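Local coordinates for ABC-type branched-chain amino acid transport systems periplasmic component-like protein (PDB 4N03), which probably serves as the substrate-binding component of an ABC transporter, capturing fatty acids such as palmitate, at residues 106-118 / 128-141. Residues are numbered along the deposited sequence; the frame is centred on the assembly and turned at random.
Sequences FLGSPMVSAVKQR and PSAWTTALLGSKYI. With PLM (palmitic acid), chain B.
S109 OG gives a 2.7 Å hydrogen bond to O1 of the palmitic acid and packs across the contact against A130 CB and T132 CG2, each 3.4 Å away. The backbone N of S109 holds the other carboxylate oxygen, O2, at 2.8 Å in a nearly straight bond (170°). Y84 and Y148 also bond to this head group. The chi1 of S109 (-63°) sets OG beside its own backbone N, which lets one residue grip both oxygens. G108 is the N-cap of helix 109-122, so the carboxylate sits at the helix start, where the dipole would probably help to hold its charge. Two parallel-strand bonds tie the segments just behind: S129 N to F106 O, and G108 N to S129 O at 2.9 Å. The acyl chain passes L107, whose CG meets C5, and then runs along W131. The indole lies with one face over S129 C and the other toward palmitate CE near the ring rim; T144 bonds its NE1. Further along the helix, the V112 and L135 side chains cross at about a right angle, with V112 CG1 3.7 Å from L135 CD2. In one of its two conformers, K116 meets I141 CD1 with its CG and brings CE near A134 O. This is a right-handed beta-alpha-beta crossover of a periplasmic-binding-protein lobe, with its ligand site at the C-terminal ends of the parallel strands.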
# COMPACT_ATOMS: atom_id res chain seq x y z
N PHE A 106 8.42 -1.14 4.37
CA PHE A 106 9.06 -2.12 3.51
C PHE A 106 8.16 -2.22 2.27
O PHE A 106 7.05 -2.79 2.34
CB PHE A 106 9.16 -3.44 4.23
CG PHE A 106 10.28 -4.32 3.73
CD1 PHE A 106 10.57 -4.45 2.38
CD2 PHE A 106 11.00 -5.06 4.62
CE1 PHE A 106 11.61 -5.26 1.96
CE2 PHE A 106 12.05 -5.85 4.20
CZ PHE A 106 12.36 -5.97 2.86
N LEU A 107 8.59 -1.64 1.16
CA LEU A 107 7.75 -1.57 -0.03
C LEU A 107 7.78 -2.91 -0.78
O LEU A 107 8.84 -3.43 -1.05
CB LEU A 107 8.25 -0.47 -0.97
CG LEU A 107 7.31 -0.15 -2.13
CD1 LEU A 107 7.36 1.35 -2.42
CD2 LEU A 107 7.64 -0.94 -3.38
N GLY A 108 6.62 -3.37 -1.19
CA GLY A 108 6.53 -4.42 -2.19
C GLY A 108 6.23 -5.82 -1.68
O GLY A 108 6.88 -6.29 -0.76
N SER A 109 5.25 -6.49 -2.30
CA SER A 109 4.83 -7.80 -1.84
C SER A 109 5.91 -8.87 -2.00
O SER A 109 6.23 -9.56 -1.01
CB SER A 109 3.49 -8.23 -2.44
OG SER A 109 2.46 -7.36 -2.04
N PRO A 110 6.49 -9.02 -3.18
CA PRO A 110 7.52 -10.08 -3.29
C PRO A 110 8.74 -9.82 -2.45
O PRO A 110 9.44 -10.76 -2.03
CB PRO A 110 7.83 -10.12 -4.77
CG PRO A 110 6.63 -9.54 -5.45
CD PRO A 110 6.17 -8.45 -4.51
N MSE A 111 9.07 -8.54 -2.21
CA MSE A 111 10.22 -8.19 -1.43
C MSE A 111 10.04 -8.61 0.03
O MSE A 111 10.93 -9.23 0.61
CB MSE A 111 10.52 -6.68 -1.50
CG MSE A 111 10.99 -6.23 -2.89
SE MSE A 111 9.41 -5.59 -3.93
CE MSE A 111 9.74 -6.65 -5.58
N VAL A 112 8.89 -8.30 0.63
CA VAL A 112 8.66 -8.70 2.00
C VAL A 112 8.48 -10.26 2.07
O VAL A 112 8.99 -10.85 3.01
CB VAL A 112 7.45 -7.99 2.62
CG1 VAL A 112 7.34 -8.36 4.09
CG2 VAL A 112 7.60 -6.50 2.53
N SER A 113 7.85 -10.87 1.08
CA SER A 113 7.72 -12.35 1.07
C SER A 113 9.07 -13.00 1.16
O SER A 113 9.20 -14.04 1.84
CB SER A 113 6.98 -12.84 -0.20
OG SER A 113 5.64 -12.62 0.01
N ALA A 114 10.08 -12.44 0.48
CA ALA A 114 11.39 -13.06 0.43
C ALA A 114 12.08 -13.08 1.79
O ALA A 114 12.98 -13.88 2.00
CB ALA A 114 12.26 -12.39 -0.59
N VAL A 115 11.66 -12.20 2.69
CA VAL A 115 12.29 -12.10 4.02
C VAL A 115 11.33 -12.44 5.14
O VAL A 115 11.65 -12.30 6.29
CB VAL A 115 12.94 -10.72 4.27
CG1 VAL A 115 14.12 -10.52 3.35
CG2 VAL A 115 11.95 -9.61 4.13
N LYS A 116 10.18 -13.03 4.79
CA LYS A 116 9.15 -13.35 5.78
C LYS A 116 9.69 -14.29 6.87
O LYS A 116 9.45 -14.12 8.05
CB LYS A 116 7.90 -13.84 5.08
CG LYS A 116 6.72 -14.00 5.96
CD LYS A 116 5.52 -14.39 5.11
CE LYS A 116 4.31 -14.59 5.99
NZ LYS A 116 4.42 -15.90 6.69
N GLN A 117 10.42 -15.34 6.46
CA GLN A 117 10.95 -16.25 7.45
C GLN A 117 11.95 -15.57 8.39
O GLN A 117 11.96 -15.82 9.59
CB GLN A 117 11.64 -17.45 6.78
CG GLN A 117 10.75 -18.50 6.25
CD GLN A 117 11.51 -19.71 5.74
OE1 GLN A 117 12.06 -19.67 4.67
NE2 GLN A 117 11.55 -20.78 6.52
N ARG A 118 12.79 -14.72 7.84
CA ARG A 118 13.73 -13.99 8.68
C ARG A 118 13.03 -12.99 9.63
O ARG A 118 13.41 -12.86 10.79
CB ARG A 118 14.71 -13.22 7.81
CG ARG A 118 15.72 -14.09 7.10
CD ARG A 118 16.61 -13.18 6.27
NE ARG A 118 17.55 -13.92 5.44
CZ ARG A 118 17.27 -14.39 4.23
NH1 ARG A 118 16.04 -14.24 3.70
NH2 ARG A 118 18.24 -15.03 3.54
N PRO A 128 4.56 -3.26 5.88
CA PRO A 128 4.74 -3.15 4.43
C PRO A 128 3.88 -2.07 3.77
O PRO A 128 2.83 -1.71 4.26
CB PRO A 128 4.27 -4.52 3.92
CG PRO A 128 4.24 -5.41 5.10
CD PRO A 128 3.90 -4.53 6.23
N SER A 129 4.38 -1.55 2.66
CA SER A 129 3.50 -0.94 1.60
C SER A 129 3.35 -2.01 0.52
O SER A 129 4.07 -2.12 -0.47
CB SER A 129 4.06 0.37 1.08
OG SER A 129 4.16 1.33 2.09
N ALA A 130 2.45 -2.93 0.82
CA ALA A 130 2.24 -4.18 0.16
C ALA A 130 1.01 -4.83 0.79
O ALA A 130 0.88 -4.81 2.00
CB ALA A 130 3.42 -5.07 0.34
N TRP A 131 0.12 -5.32 -0.02
CA TRP A 131 -1.17 -5.75 0.47
C TRP A 131 -1.60 -7.16 0.04
O TRP A 131 -2.75 -7.48 0.01
CB TRP A 131 -2.22 -4.66 0.17
CG TRP A 131 -1.90 -3.40 0.90
CD1 TRP A 131 -2.16 -3.19 2.19
CD2 TRP A 131 -1.13 -2.25 0.45
NE1 TRP A 131 -1.66 -1.98 2.61
CE2 TRP A 131 -0.98 -1.41 1.55
CE3 TRP A 131 -0.52 -1.89 -0.75
CZ2 TRP A 131 -0.29 -0.19 1.48
CZ3 TRP A 131 0.14 -0.70 -0.82
CH2 TRP A 131 0.25 0.14 0.28
N THR A 132 -0.61 -7.99 -0.29
CA THR A 132 -0.90 -9.36 -0.55
C THR A 132 -1.35 -10.09 0.72
O THR A 132 -0.84 -9.90 1.81
CB THR A 132 0.33 -10.05 -1.15
OG1 THR A 132 -0.02 -11.39 -1.50
CG2 THR A 132 1.52 -10.10 -0.23
N THR A 133 -2.24 -11.09 0.53
CA THR A 133 -2.61 -12.01 1.58
C THR A 133 -1.43 -12.90 1.98
O THR A 133 -1.45 -13.47 3.07
CB THR A 133 -3.77 -12.89 1.14
OG1 THR A 133 -3.46 -13.51 -0.11
CG2 THR A 133 -5.01 -12.05 0.96
N ALA A 134 -0.39 -12.97 1.14
CA ALA A 134 0.76 -13.74 1.50
C ALA A 134 1.49 -13.20 2.71
O ALA A 134 2.33 -13.88 3.26
CB ALA A 134 1.68 -13.89 0.30
N LEU A 135 1.20 -11.96 3.12
CA LEU A 135 1.80 -11.34 4.30
C LEU A 135 0.92 -11.38 5.54
O LEU A 135 1.38 -10.96 6.59
CB LEU A 135 2.26 -9.91 3.98
CG LEU A 135 3.31 -9.84 2.87
CD1 LEU A 135 3.61 -8.42 2.50
CD2 LEU A 135 4.60 -10.61 3.22
N LEU A 136 -0.31 -11.89 5.42
CA LEU A 136 -1.11 -12.18 6.59
C LEU A 136 -0.55 -13.40 7.30
O LEU A 136 0.24 -14.18 6.72
CB LEU A 136 -2.58 -12.43 6.21
CG LEU A 136 -3.33 -11.21 5.65
CD1 LEU A 136 -4.74 -11.68 5.30
CD2 LEU A 136 -3.38 -10.07 6.67
N GLY A 137 -0.94 -13.57 8.55
CA GLY A 137 -0.54 -14.74 9.32
C GLY A 137 0.76 -14.62 10.05
O GLY A 137 1.28 -15.59 10.59
N SER A 138 1.32 -13.42 10.11
CA SER A 138 2.55 -13.21 10.89
C SER A 138 2.33 -12.19 11.96
O SER A 138 1.98 -11.03 11.65
CB SER A 138 3.68 -12.68 10.05
OG SER A 138 4.73 -12.31 10.98
N LYS A 139 2.58 -12.51 13.22
CA LYS A 139 2.42 -11.57 14.32
C LYS A 139 3.21 -10.29 14.04
O LYS A 139 2.78 -9.23 14.46
CB LYS A 139 2.89 -12.17 15.68
CG LYS A 139 2.50 -11.36 16.93
CD LYS A 139 3.08 -11.93 18.24
CE LYS A 139 2.88 -10.94 19.39
NZ LYS A 139 3.39 -11.48 20.68
N TYR A 140 4.36 -10.45 13.40
CA TYR A 140 5.30 -9.34 13.27
C TYR A 140 5.07 -8.47 12.08
O TYR A 140 5.69 -7.38 11.99
CB TYR A 140 6.73 -9.88 13.29
CG TYR A 140 7.00 -10.56 14.57
CD1 TYR A 140 7.24 -9.83 15.70
CD2 TYR A 140 6.93 -11.94 14.69
CE1 TYR A 140 7.45 -10.42 16.92
CE2 TYR A 140 7.11 -12.54 15.97
CZ TYR A 140 7.35 -11.73 17.06
OH TYR A 140 7.59 -12.23 18.32
N ILE A 141 4.19 -8.85 11.15
CA ILE A 141 3.93 -8.07 9.95
C ILE A 141 2.56 -7.48 10.03
O ILE A 141 1.59 -8.23 10.19
CB ILE A 141 4.09 -8.89 8.67
CG1 ILE A 141 5.50 -9.49 8.60
CG2 ILE A 141 3.77 -8.01 7.48
CD1 ILE A 141 5.70 -10.45 7.44
C1 PLM B . 3.20 -4.69 -4.38
O1 PLM B . 2.40 -5.07 -3.49
O2 PLM B . 4.26 -5.28 -4.68
C2 PLM B . 2.97 -3.33 -5.02
C3 PLM B . 3.56 -2.24 -4.02
C4 PLM B . 3.20 -0.82 -4.43
C5 PLM B . 3.80 0.20 -3.53
C6 PLM B . 3.44 1.68 -3.76
C7 PLM B . 2.24 2.07 -2.91
C8 PLM B . 1.66 3.43 -3.18
C9 PLM B . 0.68 3.94 -2.14
CA PLM B . -0.81 3.58 -2.40
CB PLM B . -1.63 3.91 -1.10
CC PLM B . -2.47 2.68 -0.64
CD PLM B . -2.85 2.70 0.83
CE PLM B . -3.65 1.50 1.35
CF PLM B . -3.42 1.32 2.86
CG PLM B . -4.32 2.16 3.74
O HOH W 1 4.81 -14.74 1.73